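Local coordinates for protein LS-24 (Lathyrus sativus, PDB 3LP9) that probably binds hemin as a monomer or spermine as a dimer, and may take part in the oxidative stress response and polyamine biosynthesis, at residues F51-Q56 and D95-G100; Y62-S67 and A75-E80; F68-N73 and C83-Y88; K130-F135 and I143-N148. All coordinates share one frame; numbering follows the deposited sequence.

In the fold
The four sheets of this chain are the blades of the four-bladed beta-propeller of the hemopexin fold. From the N terminus, the chain leaves helix 47-50 into the turn of contact 1, whose partner, 95-100, starts the last strand of the next sheet, beside strand 82-87. Contacts 2 and 3 are therefore both nested inside the loop that contact 1 closes. These two cross each other: contact 2 closes the hairpin of strands 66-69 and 74-79 beside the calcium ion, while contact 3 runs from the end of 66-69 to strand 82-87. Contact 4 follows in series, closing the hairpin 131-136 with 139-144 in the third blade. It meets contact 3 where Tyr145 bonds to Glu71.

Contact 1. Residues F51-Q56 and D95-G100; sequences FKSLNQ and DKIILG
Asp95 reaches across to the turn at 51-56 and takes two bonds from Ser53 on one carboxylate oxygen. The backbone N of Ser53 lies 2.8 Å from Asp95 OD2 and approaches on the syn side, while Ser53 OG, 3.0 Å from the same OD2, comes in on the anti side. Both donors sit about 20° out of the carboxylate plane, so OD2 is gripped from two sides. The other oxygen, OD1, accepts from a water at 2.7 Å that in turn receives Lys52 N, and this second link helps fix the rotation of the carboxylate. Asp95 CG stands between its own backbone N and carbonyl carbon (chi1 55°), a rotation that carries OD2 to the turn. The Phe51 ring stands nearly perpendicular to the carboxylate, with Asp95 CB at its edge. The contact ties the turn that leads from the first blade, after helix 47-50, to the start of strand 96-98 in the next blade of the hemopexin beta-propeller. Deeper in, Leu54 CD1 packs on Ile97 CG1 at 3.7 Å, and Ile97 CD1 rests at the same distance from Ser53 O. The turn itself is held by Leu54 N bonding to Phe51 O at 2.8 Å. Further out, Leu54 also packs on Ile77, Phe51 meets the ring of Tyr26, and Ile97 O accepts from Gln56 NE2 of the second subunit.

Contact 2. Residues Y62-S67 and A75-E80; sequences YGIDCS and AFIFYE. With CA (calcium ion), chain E.
The Tyr79 ring has Tyr62 CB over one face, 3.6 Å from its centroid in a CH-pi contact, and Glu80 CG on the opposite face. The two tyrosine rings are almost parallel but slid so far apart that they barely overlap. At the edge of the Phe78 ring, in its plane, lies Cys66 O, while Cys66 SG is oblique to it. These groups flank the antiparallel hairpin of strands 66-69 and 74-79, whose entry carries a calcium ligand of the hemopexin propeller. Asp65 gives the calcium ion its backbone O at 2.5 Å, and Asn7, Asp121 and Asp175 complete the protein ligands through their carbonyls. The Asp65 carboxylate turns to the end of the neighbouring strand instead: chi1 64°, which lodges CG over its own main chain, brings OD2 to Glu80 N at 2.7 Å in an almost straight bond (175°), and OD1 takes a water that also binds Glu80 O. On the face away from Cys66 and Phe78, Ile64 CD1 meets Ile77 CG2 at 3.6 Å. Tyr62 OH bonds to the backbone N of Lys103 of the second subunit, while Tyr79 OH bonds to its NZ, also salt-bridged to Glu80 OE2. A leucine in place of Tyr79 would probably leave that amino group without its hydroxyl partner and Tyr62 CB without its aromatic face. Asp65 N donates to Phe78 O at 2.8 Å, tilted 26° from the carbonyl plane.

Contact 3. Residues F68-N73 and C83-Y88; sequences FDTENN and CALIDY. With NA (sodium ion), chain G.
Tyr88 lays its ring over the backbone of Asn73, and the tight part of the contact is Asn73 O against that ring, 3.2 Å from Tyr88 CD1 and 3.3 Å from Tyr88 CE1; Asn73 CB lies more distantly over one face. Here the loop joining strands 66-69 and 74-79 in one blade of the hemopexin beta-propeller folds against the end of strand 82-87. Tyr88 N bonds to Asn73 O at 3.0 Å, almost straight out from the carbonyl, while Asp87 CA leans on the same oxygen. A chi1 of 57° tucks the tyrosine ring back above its own main chain and over that peptide. The looser side is wet. Waters join Asn73 N to Asp87 OD2 and Asn73 ND2 to Asp87 OD1, and a third links Asn72 O to the Tyr88 hydroxyl. Outside, Ser13 OG bonds to Asn73 OD1, Ser13 N bonds to Tyr88 OH, and Ala89 N bonds to Asp87 OD1. Replacing Tyr88 with an alanine would probably leave Ser13 N without that hydroxyl and uncover the Asn73 peptide. At the end of strand 66-69, Asp69 pairs with Arg11 through OD2 and binds the sodium ion through OD1 at 2.8 Å.

Contact 4. Residues K130-F135 and I143-N148; sequences KEVYLF and IDYGSN
Lys130 crosses the Tyr145 ring at about a right angle, its CB over the centre of one face at 3.8 Å from the centroid. The extended lysine chain runs along the ring and sets CD 3.6 Å from Tyr145 CE2 and also against Gly146 CA. Val132 approaches the same ring differently: its CG2 lies at the edge, in the ring plane, 3.8 Å from Tyr145 CD1. A chi1 of 68° swings the Tyr145 ring back toward the partner strand, and its hydroxyl bonds to Arg125 and Glu71. All this closes the antiparallel hairpin of strands 131-136 and 139-144, within a four-stranded blade of the hemopexin propeller. Val132 and Ile143 form a hydrogen-bonded pair of it, Ile143 N meeting Val132 O at 2.7 Å in the carbonyl plane. On their face of the sheet the Leu134 side chain crosses that of Ile143 at about a right angle, CD1 3.7 Å from Ile143 CG2, and Phe68 packs on both Val132 and Leu134. On the other face Asp144 shapes the strand exit as an Asx turn. Its OD1 takes Gly146 N at 2.8 Å and Ser147 N from above the carboxylate plane, while OD2 accepts a water bound to Lys130 N.

Contact 1. Residues F51-Q56 and D95-G100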
loop_
_atom_site.group_PDB
_atom_site.type_symbol
_atom_site.label_atom_id
_atom_site.label_comp_id
_atom_site.label_asym_id
_atom_site.label_seq_id
_atom_site.Cartn_x
_atom_site.Cartn_y
_atom_site.Cartn_z
ATOM N N PHE A 51 10.610 -4.900 13.167
ATOM C CA PHE A 51 9.190 -4.737 13.539
ATOM C C PHE A 51 8.392 -5.784 12.784
ATOM O O PHE A 51 7.782 -5.476 11.762
ATOM C CB PHE A 51 8.665 -3.339 13.139
ATOM C CG PHE A 51 9.377 -2.214 13.794
ATOM C CD1 PHE A 51 8.981 -1.726 15.017
ATOM C CD2 PHE A 51 10.456 -1.622 13.182
ATOM C CE1 PHE A 51 9.675 -0.660 15.616
ATOM C CE2 PHE A 51 11.129 -0.581 13.758
ATOM C CZ PHE A 51 10.723 -0.097 14.996
ATOM N N LYS A 52 8.413 -7.028 13.252
ATOM C CA LYS A 52 7.810 -8.112 12.502
ATOM C C LYS A 52 6.353 -7.941 12.099
ATOM O O LYS A 52 5.947 -8.561 11.139
ATOM C CB LYS A 52 8.033 -9.462 13.201
ATOM C CG LYS A 52 9.299 -10.136 12.654
ATOM C CD LYS A 52 9.953 -11.098 13.642
ATOM C CE LYS A 52 11.482 -10.847 13.669
ATOM N NZ LYS A 52 11.865 -10.499 15.077
ATOM N N SER A 53 5.561 -7.161 12.861
ATOM C CA SER A 53 4.196 -6.855 12.486
ATOM C C SER A 53 4.108 -6.107 11.121
ATOM O O SER A 53 3.048 -6.077 10.489
ATOM C CB SER A 53 3.486 -6.078 13.601
ATOM O OG SER A 53 3.702 -4.679 13.597
ATOM N N LEU A 54 5.237 -5.517 10.676
ATOM C CA LEU A 54 5.310 -4.724 9.439
ATOM C C LEU A 54 5.885 -5.522 8.271
ATOM O O LEU A 54 5.736 -5.137 7.143
ATOM C CB LEU A 54 6.156 -3.480 9.703
ATOM C CG LEU A 54 5.477 -2.168 10.063
ATOM C CD1 LEU A 54 4.238 -2.356 10.890
ATOM C CD2 LEU A 54 6.426 -1.248 10.774
ATOM N N ASN A 55 6.529 -6.642 8.575
ATOM C CA ASN A 55 7.153 -7.539 7.626
ATOM C C ASN A 55 6.388 -7.775 6.307
ATOM O O ASN A 55 6.872 -7.394 5.222
ATOM C CB ASN A 55 7.470 -8.842 8.348
ATOM C CG ASN A 55 7.752 -10.003 7.401
ATOM O OD1 ASN A 55 8.695 -10.004 6.620
ATOM N ND2 ASN A 55 6.877 -11.007 7.457
ATOM N N GLN A 56 5.204 -8.376 6.361
ATOM C CA GLN A 56 4.425 -8.512 5.131
ATOM C C GLN A 56 3.397 -7.394 4.924
ATOM O O GLN A 56 2.222 -7.624 4.861
ATOM C CB GLN A 56 3.810 -9.917 5.036
ATOM C CG GLN A 56 4.891 -11.023 5.093
ATOM C CD GLN A 56 4.317 -12.367 4.838
ATOM O OE1 GLN A 56 3.601 -12.901 5.664
ATOM N NE2 GLN A 56 4.528 -12.872 3.659
ATOM N N ASP A 95 5.798 -5.293 18.688
ATOM C CA ASP A 95 5.116 -4.358 17.781
ATOM C C ASP A 95 3.820 -4.942 17.135
ATOM O O ASP A 95 3.741 -6.114 16.745
ATOM C CB ASP A 95 6.105 -3.872 16.737
ATOM C CG ASP A 95 6.766 -5.014 15.986
ATOM O OD1 ASP A 95 7.660 -5.699 16.535
ATOM O OD2 ASP A 95 6.376 -5.268 14.829
ATOM N N LYS A 96 2.801 -4.095 17.074
ATOM C CA LYS A 96 1.583 -4.396 16.379
ATOM C C LYS A 96 1.131 -3.163 15.612
ATOM O O LYS A 96 1.523 -2.031 15.928
ATOM C CB LYS A 96 0.487 -4.864 17.356
ATOM C CG LYS A 96 0.031 -3.838 18.397
ATOM C CD LYS A 96 -1.076 -4.426 19.339
ATOM C CE LYS A 96 -1.425 -3.404 20.488
ATOM N NZ LYS A 96 -2.601 -3.826 21.311
ATOM N N ILE A 97 0.273 -3.391 14.612
ATOM C CA ILE A 97 -0.358 -2.313 13.850
ATOM C C ILE A 97 -1.623 -2.060 14.626
ATOM O O ILE A 97 -2.249 -2.992 15.047
ATOM C CB ILE A 97 -0.679 -2.720 12.356
ATOM C CG1 ILE A 97 0.595 -2.914 11.535
ATOM C CG2 ILE A 97 -1.466 -1.688 11.671
ATOM C CD1 ILE A 97 0.331 -3.529 10.192
ATOM N N ILE A 98 -2.008 -0.805 14.765
ATOM C CA ILE A 98 -3.274 -0.418 15.377
ATOM C C ILE A 98 -4.337 0.120 14.372
ATOM O O ILE A 98 -5.540 -0.066 14.543
ATOM C CB ILE A 98 -3.053 0.595 16.557
ATOM C CG1 ILE A 98 -2.485 -0.141 17.796
ATOM C CG2 ILE A 98 -4.381 1.319 16.867
ATOM C CD1 ILE A 98 -1.617 0.696 18.604
ATOM N N LEU A 99 -3.869 0.729 13.287
ATOM C CA LEU A 99 -4.756 1.436 12.339
ATOM C C LEU A 99 -4.131 1.187 10.985
ATOM O O LEU A 99 -2.893 1.315 10.866
ATOM C CB LEU A 99 -4.555 2.902 12.586
ATOM C CG LEU A 99 -5.501 4.071 12.872
ATOM C CD1 LEU A 99 -6.154 4.453 11.599
ATOM C CD2 LEU A 99 -6.480 3.715 13.970
ATOM N N GLY A 100 -4.939 0.864 9.968
ATOM C CA GLY A 100 -4.414 0.763 8.607
ATOM C C GLY A 100 -3.670 -0.555 8.268
ATOM O O GLY A 100 -3.883 -1.563 8.947
HETATM O O HOH W 1 9.248 -7.793 15.907
#

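Contact 2. Residues Y62-S67 and A75-E80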
loop_
_atom_site.group_PDB
_atom_site.type_symbol
_atom_site.label_atom_id
_atom_site.label_comp_id
_atom_site.label_asym_id
_atom_site.label_seq_id
_atom_site.Cartn_x
_atom_site.Cartn_y
_atom_site.Cartn_z
ATOM N N TYR A 62 9.144 -1.607 1.678
ATOM C CA TYR A 62 9.775 -0.390 1.166
ATOM C C TYR A 62 10.355 0.545 2.235
ATOM O O TYR A 62 11.014 1.543 1.904
ATOM C CB TYR A 62 8.729 0.309 0.289
ATOM C CG TYR A 62 8.450 -0.475 -0.972
ATOM C CD1 TYR A 62 9.472 -0.709 -1.911
ATOM C CD2 TYR A 62 7.201 -1.032 -1.216
ATOM C CE1 TYR A 62 9.244 -1.432 -3.042
ATOM C CE2 TYR A 62 6.951 -1.744 -2.376
ATOM C CZ TYR A 62 7.977 -1.942 -3.286
ATOM O OH TYR A 62 7.761 -2.680 -4.442
ATOM N N GLY A 63 10.125 0.216 3.520
ATOM C CA GLY A 63 10.572 1.043 4.622
ATOM C C GLY A 63 9.516 2.100 4.929
ATOM O O GLY A 63 8.381 1.982 4.472
ATOM N N ILE A 64 9.908 3.129 5.694
ATOM C CA ILE A 64 9.004 4.164 6.218
ATOM C C ILE A 64 9.576 5.521 5.863
ATOM O O ILE A 64 10.753 5.778 6.147
ATOM C CB ILE A 64 8.896 4.058 7.795
ATOM C CG1 ILE A 64 8.192 2.741 8.198
ATOM C CG2 ILE A 64 8.242 5.339 8.453
ATOM C CD1 ILE A 64 8.193 2.441 9.649
ATOM N N ASP A 65 8.765 6.412 5.274
ATOM C CA ASP A 65 9.328 7.716 4.837
ATOM C C ASP A 65 8.924 8.951 5.610
ATOM O O ASP A 65 9.477 9.983 5.402
ATOM C CB ASP A 65 9.088 7.911 3.363
ATOM C CG ASP A 65 7.619 8.001 3.025
ATOM O OD1 ASP A 65 6.806 8.513 3.893
ATOM O OD2 ASP A 65 7.305 7.664 1.857
ATOM N N CYS A 66 7.990 8.842 6.540
ATOM C CA CYS A 66 7.646 9.916 7.437
ATOM C C CYS A 66 7.018 9.225 8.672
ATOM O O CYS A 66 6.569 8.061 8.585
ATOM C CB CYS A 66 6.678 10.907 6.789
ATOM S SG CYS A 66 6.228 12.357 7.855
ATOM N N SER A 67 7.045 9.932 9.810
ATOM C CA SER A 67 6.527 9.420 11.085
ATOM C C SER A 67 6.442 10.463 12.154
ATOM O O SER A 67 6.923 11.551 11.991
ATOM C CB SER A 67 7.388 8.270 11.626
ATOM O OG SER A 67 8.688 8.681 11.953
ATOM N N ALA A 75 2.893 5.592 17.387
ATOM C CA ALA A 75 3.453 6.489 16.324
ATOM C C ALA A 75 2.758 6.179 14.987
ATOM O O ALA A 75 2.412 5.046 14.702
ATOM C CB ALA A 75 4.933 6.323 16.162
ATOM N N PHE A 76 2.597 7.233 14.183
ATOM C CA PHE A 76 2.078 7.154 12.828
ATOM C C PHE A 76 3.283 7.019 11.913
ATOM O O PHE A 76 4.294 7.691 12.090
ATOM C CB PHE A 76 1.260 8.423 12.462
ATOM C CG PHE A 76 -0.231 8.288 12.695
ATOM C CD1 PHE A 76 -1.011 7.502 11.858
ATOM C CD2 PHE A 76 -0.845 8.925 13.772
ATOM C CE1 PHE A 76 -2.358 7.382 12.057
ATOM C CE2 PHE A 76 -2.189 8.799 13.980
ATOM C CZ PHE A 76 -2.957 8.031 13.145
ATOM N N ILE A 77 3.196 6.111 10.975
ATOM C CA ILE A 77 4.237 5.905 9.963
ATOM C C ILE A 77 3.600 6.098 8.609
ATOM O O ILE A 77 2.384 5.968 8.459
ATOM C CB ILE A 77 4.900 4.481 10.071
ATOM C CG1 ILE A 77 3.881 3.344 9.934
ATOM C CG2 ILE A 77 5.648 4.373 11.393
ATOM C CD1 ILE A 77 4.450 1.965 10.040
ATOM N N PHE A 78 4.398 6.474 7.625
ATOM C CA PHE A 78 3.873 6.771 6.264
ATOM C C PHE A 78 4.837 6.109 5.273
ATOM O O PHE A 78 6.018 5.920 5.586
ATOM C CB PHE A 78 3.818 8.285 6.031
ATOM C CG PHE A 78 2.904 9.045 6.967
ATOM C CD1 PHE A 78 1.712 9.510 6.531
ATOM C CD2 PHE A 78 3.281 9.314 8.283
ATOM C CE1 PHE A 78 0.820 10.229 7.393
ATOM C CE2 PHE A 78 2.441 10.082 9.177
ATOM C CZ PHE A 78 1.172 10.509 8.705
ATOM N N TYR A 79 4.315 5.757 4.090
ATOM C CA TYR A 79 5.111 5.359 2.964
ATOM C C TYR A 79 4.302 5.795 1.777
ATOM O O TYR A 79 3.224 5.223 1.479
ATOM C CB TYR A 79 5.356 3.837 2.883
ATOM C CG TYR A 79 6.016 3.485 1.563
ATOM C CD1 TYR A 79 7.350 3.833 1.325
ATOM C CD2 TYR A 79 5.274 2.895 0.507
ATOM C CE1 TYR A 79 7.950 3.577 0.066
ATOM C CE2 TYR A 79 5.880 2.640 -0.758
ATOM C CZ TYR A 79 7.197 3.002 -0.959
ATOM O OH TYR A 79 7.816 2.731 -2.151
ATOM N N GLU A 80 4.829 6.805 1.076
ATOM C CA GLU A 80 4.119 7.387 -0.062
ATOM C C GLU A 80 2.722 7.850 0.380
ATOM O O GLU A 80 2.607 8.673 1.325
ATOM C CB GLU A 80 4.175 6.438 -1.297
ATOM C CG GLU A 80 5.595 6.203 -1.779
ATOM C CD GLU A 80 5.658 5.407 -3.048
ATOM O OE1 GLU A 80 4.644 4.780 -3.434
ATOM O OE2 GLU A 80 6.712 5.404 -3.684
HETATM CA CA CA E . 10.896 11.777 4.473
HETATM O O HOH W 2 4.652 9.636 2.613
HETATM O O HOH W 3 8.950 11.208 2.412
#

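Contact 3. Residues F68-N73 and C83-Y88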
loop_
_atom_site.group_PDB
_atom_site.type_symbol
_atom_site.label_atom_id
_atom_site.label_comp_id
_atom_site.label_asym_id
_atom_site.label_seq_id
_atom_site.Cartn_x
_atom_site.Cartn_y
_atom_site.Cartn_z
ATOM N N PHE A 68 5.904 10.092 13.301
ATOM C CA PHE A 68 5.902 10.937 14.474
ATOM C C PHE A 68 5.203 10.166 15.582
ATOM O O PHE A 68 4.184 9.491 15.372
ATOM C CB PHE A 68 5.257 12.305 14.214
ATOM C CG PHE A 68 3.759 12.235 13.820
ATOM C CD1 PHE A 68 3.355 12.354 12.484
ATOM C CD2 PHE A 68 2.769 12.080 14.793
ATOM C CE1 PHE A 68 1.975 12.287 12.154
ATOM C CE2 PHE A 68 1.412 12.006 14.450
ATOM C CZ PHE A 68 1.005 12.126 13.154
ATOM N N ASP A 69 5.826 10.196 16.744
ATOM C CA ASP A 69 5.248 9.640 17.967
ATOM C C ASP A 69 4.004 10.412 18.364
ATOM O O ASP A 69 3.913 11.617 18.152
ATOM C CB ASP A 69 6.270 9.716 19.071
ATOM C CG ASP A 69 6.960 11.083 19.158
ATOM O OD1 ASP A 69 7.771 11.442 18.255
ATOM O OD2 ASP A 69 6.754 11.745 20.187
ATOM N N THR A 70 3.022 9.709 18.936
ATOM C CA THR A 70 1.776 10.343 19.366
ATOM C C THR A 70 1.847 10.376 20.884
ATOM O O THR A 70 2.162 11.394 21.485
ATOM C CB THR A 70 0.536 9.569 18.790
ATOM O OG1 THR A 70 0.797 8.161 18.827
ATOM C CG2 THR A 70 0.300 9.933 17.330
ATOM N N GLU A 71 1.631 9.225 21.496
ATOM C CA GLU A 71 1.542 9.110 22.922
ATOM C C GLU A 71 1.781 7.672 23.293
ATOM O O GLU A 71 1.537 6.784 22.495
ATOM C CB GLU A 71 0.181 9.535 23.435
ATOM C CG GLU A 71 -1.068 8.968 22.728
ATOM C CD GLU A 71 -2.341 9.634 23.284
ATOM O OE1 GLU A 71 -2.579 10.824 22.996
ATOM O OE2 GLU A 71 -3.119 8.985 23.992
ATOM N N ASN A 72 2.274 7.456 24.515
ATOM C CA ASN A 72 2.573 6.114 24.983
ATOM C C ASN A 72 3.595 5.455 24.057
ATOM O O ASN A 72 4.620 6.078 23.724
ATOM C CB ASN A 72 1.271 5.308 25.124
ATOM C CG ASN A 72 0.409 5.847 26.228
ATOM O OD1 ASN A 72 0.916 6.171 27.264
ATOM N ND2 ASN A 72 -0.873 6.006 25.985
ATOM N N ASN A 73 3.338 4.228 23.638
ATOM C CA ASN A 73 4.275 3.575 22.740
ATOM C C ASN A 73 3.706 3.557 21.327
ATOM O O ASN A 73 3.964 2.642 20.592
ATOM C CB ASN A 73 4.629 2.134 23.185
ATOM C CG ASN A 73 5.171 2.052 24.614
ATOM O OD1 ASN A 73 5.678 3.018 25.155
ATOM N ND2 ASN A 73 5.075 0.878 25.211
ATOM N N CYS A 83 -0.522 5.301 5.231
ATOM C CA CYS A 83 -0.034 5.512 6.581
ATOM C C CYS A 83 -0.616 4.479 7.552
ATOM O O CYS A 83 -1.624 3.795 7.275
ATOM C CB CYS A 83 -0.341 6.922 7.066
ATOM S SG CYS A 83 -1.983 7.158 7.506
ATOM N N ALA A 84 0.022 4.347 8.696
ATOM C CA ALA A 84 -0.436 3.354 9.708
ATOM C C ALA A 84 -0.158 3.884 11.119
ATOM O O ALA A 84 0.815 4.617 11.330
ATOM C CB ALA A 84 0.194 1.973 9.462
ATOM N N LEU A 85 -1.008 3.516 12.063
ATOM C CA LEU A 85 -0.742 3.787 13.465
ATOM C C LEU A 85 -0.216 2.517 14.137
ATOM O O LEU A 85 -0.906 1.542 14.154
ATOM C CB LEU A 85 -1.989 4.244 14.155
ATOM C CG LEU A 85 -1.835 4.555 15.631
ATOM C CD1 LEU A 85 -0.874 5.768 15.735
ATOM C CD2 LEU A 85 -3.126 4.812 16.329
ATOM N N ILE A 86 0.994 2.526 14.678
ATOM C CA ILE A 86 1.597 1.341 15.273
ATOM C C ILE A 86 1.909 1.473 16.782
ATOM O O ILE A 86 1.930 2.567 17.350
ATOM C CB ILE A 86 2.937 0.942 14.550
ATOM C CG1 ILE A 86 4.072 1.921 14.949
ATOM C CG2 ILE A 86 2.724 0.865 13.048
ATOM C CD1 ILE A 86 5.465 1.554 14.343
ATOM N N ASP A 87 2.113 0.310 17.420
ATOM C CA ASP A 87 2.634 0.254 18.752
ATOM C C ASP A 87 4.005 -0.335 18.576
ATOM O O ASP A 87 4.095 -1.478 18.201
ATOM C CB ASP A 87 1.802 -0.629 19.678
ATOM C CG ASP A 87 2.261 -0.475 21.135
ATOM O OD1 ASP A 87 3.470 -0.797 21.376
ATOM O OD2 ASP A 87 1.487 0.045 22.001
ATOM N N TYR A 88 5.072 0.443 18.804
ATOM C CA TYR A 88 6.423 -0.057 18.533
ATOM C C TYR A 88 7.036 -0.728 19.780
ATOM O O TYR A 88 8.216 -0.982 19.807
ATOM C CB TYR A 88 7.346 1.069 18.024
ATOM C CG TYR A 88 7.434 2.254 18.982
ATOM C CD1 TYR A 88 6.528 3.329 18.870
ATOM C CD2 TYR A 88 8.378 2.290 20.021
ATOM C CE1 TYR A 88 6.573 4.401 19.741
ATOM C CE2 TYR A 88 8.422 3.377 20.923
ATOM C CZ TYR A 88 7.535 4.416 20.764
ATOM O OH TYR A 88 7.556 5.519 21.598
HETATM NA NA NA G . 8.415 13.845 17.076
HETATM O O HOH W 4 5.153 7.365 21.396
HETATM O O HOH W 5 3.534 -1.363 24.011
HETATM O O HOH W 6 1.145 2.510 23.771
HETATM O O HOH W 7 8.956 12.690 14.396
#

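Contact 4. Residues K130-F135 and I143-N148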
loop_
_atom_site.group_PDB
_atom_site.type_symbol
_atom_site.label_atom_id
_atom_site.label_comp_id
_atom_site.label_asym_id
_atom_site.label_seq_id
_atom_site.Cartn_x
_atom_site.Cartn_y
_atom_site.Cartn_z
ATOM N N LYS A 130 -2.388 17.663 21.740
ATOM C CA LYS A 130 -2.178 16.582 20.743
ATOM C C LYS A 130 -1.772 17.126 19.359
ATOM O O LYS A 130 -2.073 16.522 18.321
ATOM C CB LYS A 130 -3.440 15.717 20.666
ATOM C CG LYS A 130 -3.889 15.202 21.999
ATOM C CD LYS A 130 -4.937 14.187 21.769
ATOM C CE LYS A 130 -5.016 13.138 22.871
ATOM N NZ LYS A 130 -5.963 12.046 22.390
ATOM N N GLU A 131 -1.098 18.281 19.376
ATOM C CA GLU A 131 -0.687 18.950 18.146
ATOM C C GLU A 131 0.585 18.377 17.471
ATOM O O GLU A 131 1.437 17.807 18.123
ATOM C CB GLU A 131 -0.614 20.461 18.351
ATOM C CG GLU A 131 -1.977 21.097 18.664
ATOM C CD GLU A 131 -1.901 22.570 18.909
ATOM O OE1 GLU A 131 -0.970 23.210 18.377
ATOM O OE2 GLU A 131 -2.757 23.093 19.660
ATOM N N VAL A 132 0.635 18.461 16.141
ATOM C CA VAL A 132 1.695 17.854 15.286
ATOM C C VAL A 132 1.965 18.839 14.136
ATOM O O VAL A 132 1.038 19.485 13.636
ATOM C CB VAL A 132 1.308 16.456 14.684
ATOM C CG1 VAL A 132 2.440 15.835 13.921
ATOM C CG2 VAL A 132 0.846 15.493 15.726
ATOM N N TYR A 133 3.225 18.989 13.758
ATOM C CA TYR A 133 3.610 19.723 12.557
ATOM C C TYR A 133 4.096 18.787 11.508
ATOM O O TYR A 133 4.959 17.970 11.752
ATOM C CB TYR A 133 4.691 20.766 12.855
ATOM C CG TYR A 133 4.245 21.761 13.918
ATOM C CD1 TYR A 133 3.777 23.050 13.570
ATOM C CD2 TYR A 133 4.277 21.407 15.270
ATOM C CE1 TYR A 133 3.365 23.929 14.555
ATOM C CE2 TYR A 133 3.851 22.268 16.242
ATOM C CZ TYR A 133 3.402 23.514 15.887
ATOM O OH TYR A 133 3.013 24.369 16.896
ATOM N N LEU A 134 3.553 18.932 10.312
ATOM C CA LEU A 134 3.932 18.086 9.201
ATOM C C LEU A 134 4.460 18.946 8.027
ATOM O O LEU A 134 3.940 20.012 7.773
ATOM C CB LEU A 134 2.717 17.170 8.801
ATOM C CG LEU A 134 2.099 16.345 9.953
ATOM C CD1 LEU A 134 0.983 17.186 10.622
ATOM C CD2 LEU A 134 1.557 15.018 9.621
ATOM N N PHE A 135 5.435 18.415 7.269
ATOM C CA PHE A 135 6.099 19.129 6.188
ATOM C C PHE A 135 6.029 18.381 4.880
ATOM O O PHE A 135 6.251 17.184 4.851
ATOM C CB PHE A 135 7.594 19.407 6.550
ATOM C CG PHE A 135 7.753 20.238 7.815
ATOM C CD1 PHE A 135 7.908 21.623 7.752
ATOM C CD2 PHE A 135 7.674 19.629 9.090
ATOM C CE1 PHE A 135 8.027 22.372 8.904
ATOM C CE2 PHE A 135 7.762 20.375 10.292
ATOM C CZ PHE A 135 7.941 21.743 10.193
ATOM N N ILE A 143 -1.462 20.113 12.889
ATOM C CA ILE A 143 -2.727 19.402 13.147
ATOM C C ILE A 143 -2.995 19.068 14.636
ATOM O O ILE A 143 -2.140 19.282 15.495
ATOM C CB ILE A 143 -2.876 18.152 12.250
ATOM C CG1 ILE A 143 -2.132 16.956 12.846
ATOM C CG2 ILE A 143 -2.451 18.476 10.827
ATOM C CD1 ILE A 143 -2.378 15.642 12.137
ATOM N N ASP A 144 -4.188 18.563 14.929
ATOM C CA ASP A 144 -4.535 18.036 16.250
ATOM C C ASP A 144 -5.073 16.618 16.032
ATOM O O ASP A 144 -6.160 16.461 15.498
ATOM C CB ASP A 144 -5.538 18.923 16.914
ATOM C CG ASP A 144 -5.911 18.454 18.308
ATOM O OD1 ASP A 144 -6.159 17.232 18.550
ATOM O OD2 ASP A 144 -5.977 19.315 19.194
ATOM N N TYR A 145 -4.302 15.584 16.381
ATOM C CA TYR A 145 -4.756 14.223 16.126
ATOM C C TYR A 145 -5.867 13.711 17.021
ATOM O O TYR A 145 -6.398 12.632 16.747
ATOM C CB TYR A 145 -3.629 13.221 16.104
ATOM C CG TYR A 145 -2.960 12.982 17.445
ATOM C CD1 TYR A 145 -1.644 13.432 17.671
ATOM C CD2 TYR A 145 -3.609 12.242 18.452
ATOM C CE1 TYR A 145 -0.982 13.161 18.869
ATOM C CE2 TYR A 145 -2.996 11.990 19.698
ATOM C CZ TYR A 145 -1.677 12.453 19.908
ATOM O OH TYR A 145 -1.049 12.197 21.110
ATOM N N GLY A 146 -6.258 14.459 18.064
ATOM C CA GLY A 146 -7.417 14.075 18.864
ATOM C C GLY A 146 -8.689 14.518 18.177
ATOM O O GLY A 146 -9.660 13.776 18.097
ATOM N N SER A 147 -8.692 15.760 17.693
ATOM C CA SER A 147 -9.835 16.309 16.939
ATOM C C SER A 147 -9.723 15.924 15.472
ATOM O O SER A 147 -10.705 15.988 14.719
ATOM C CB SER A 147 -9.891 17.817 17.044
ATOM O OG SER A 147 -8.962 18.433 16.155
ATOM N N ASN A 148 -8.519 15.515 15.076
ATOM C CA ASN A 148 -8.253 15.088 13.707
ATOM C C ASN A 148 -8.613 16.253 12.808
ATOM O O ASN A 148 -9.454 16.123 11.943
ATOM C CB ASN A 148 -9.020 13.794 13.306
ATOM C CG ASN A 148 -8.407 13.111 12.082
ATOM O OD1 ASN A 148 -7.194 13.276 11.836
ATOM N ND2 ASN A 148 -9.201 12.346 11.323
HETATM O O HOH W 8 -4.611 19.295 21.267
HETATM O O HOH W 9 -6.036 22.183 19.128
#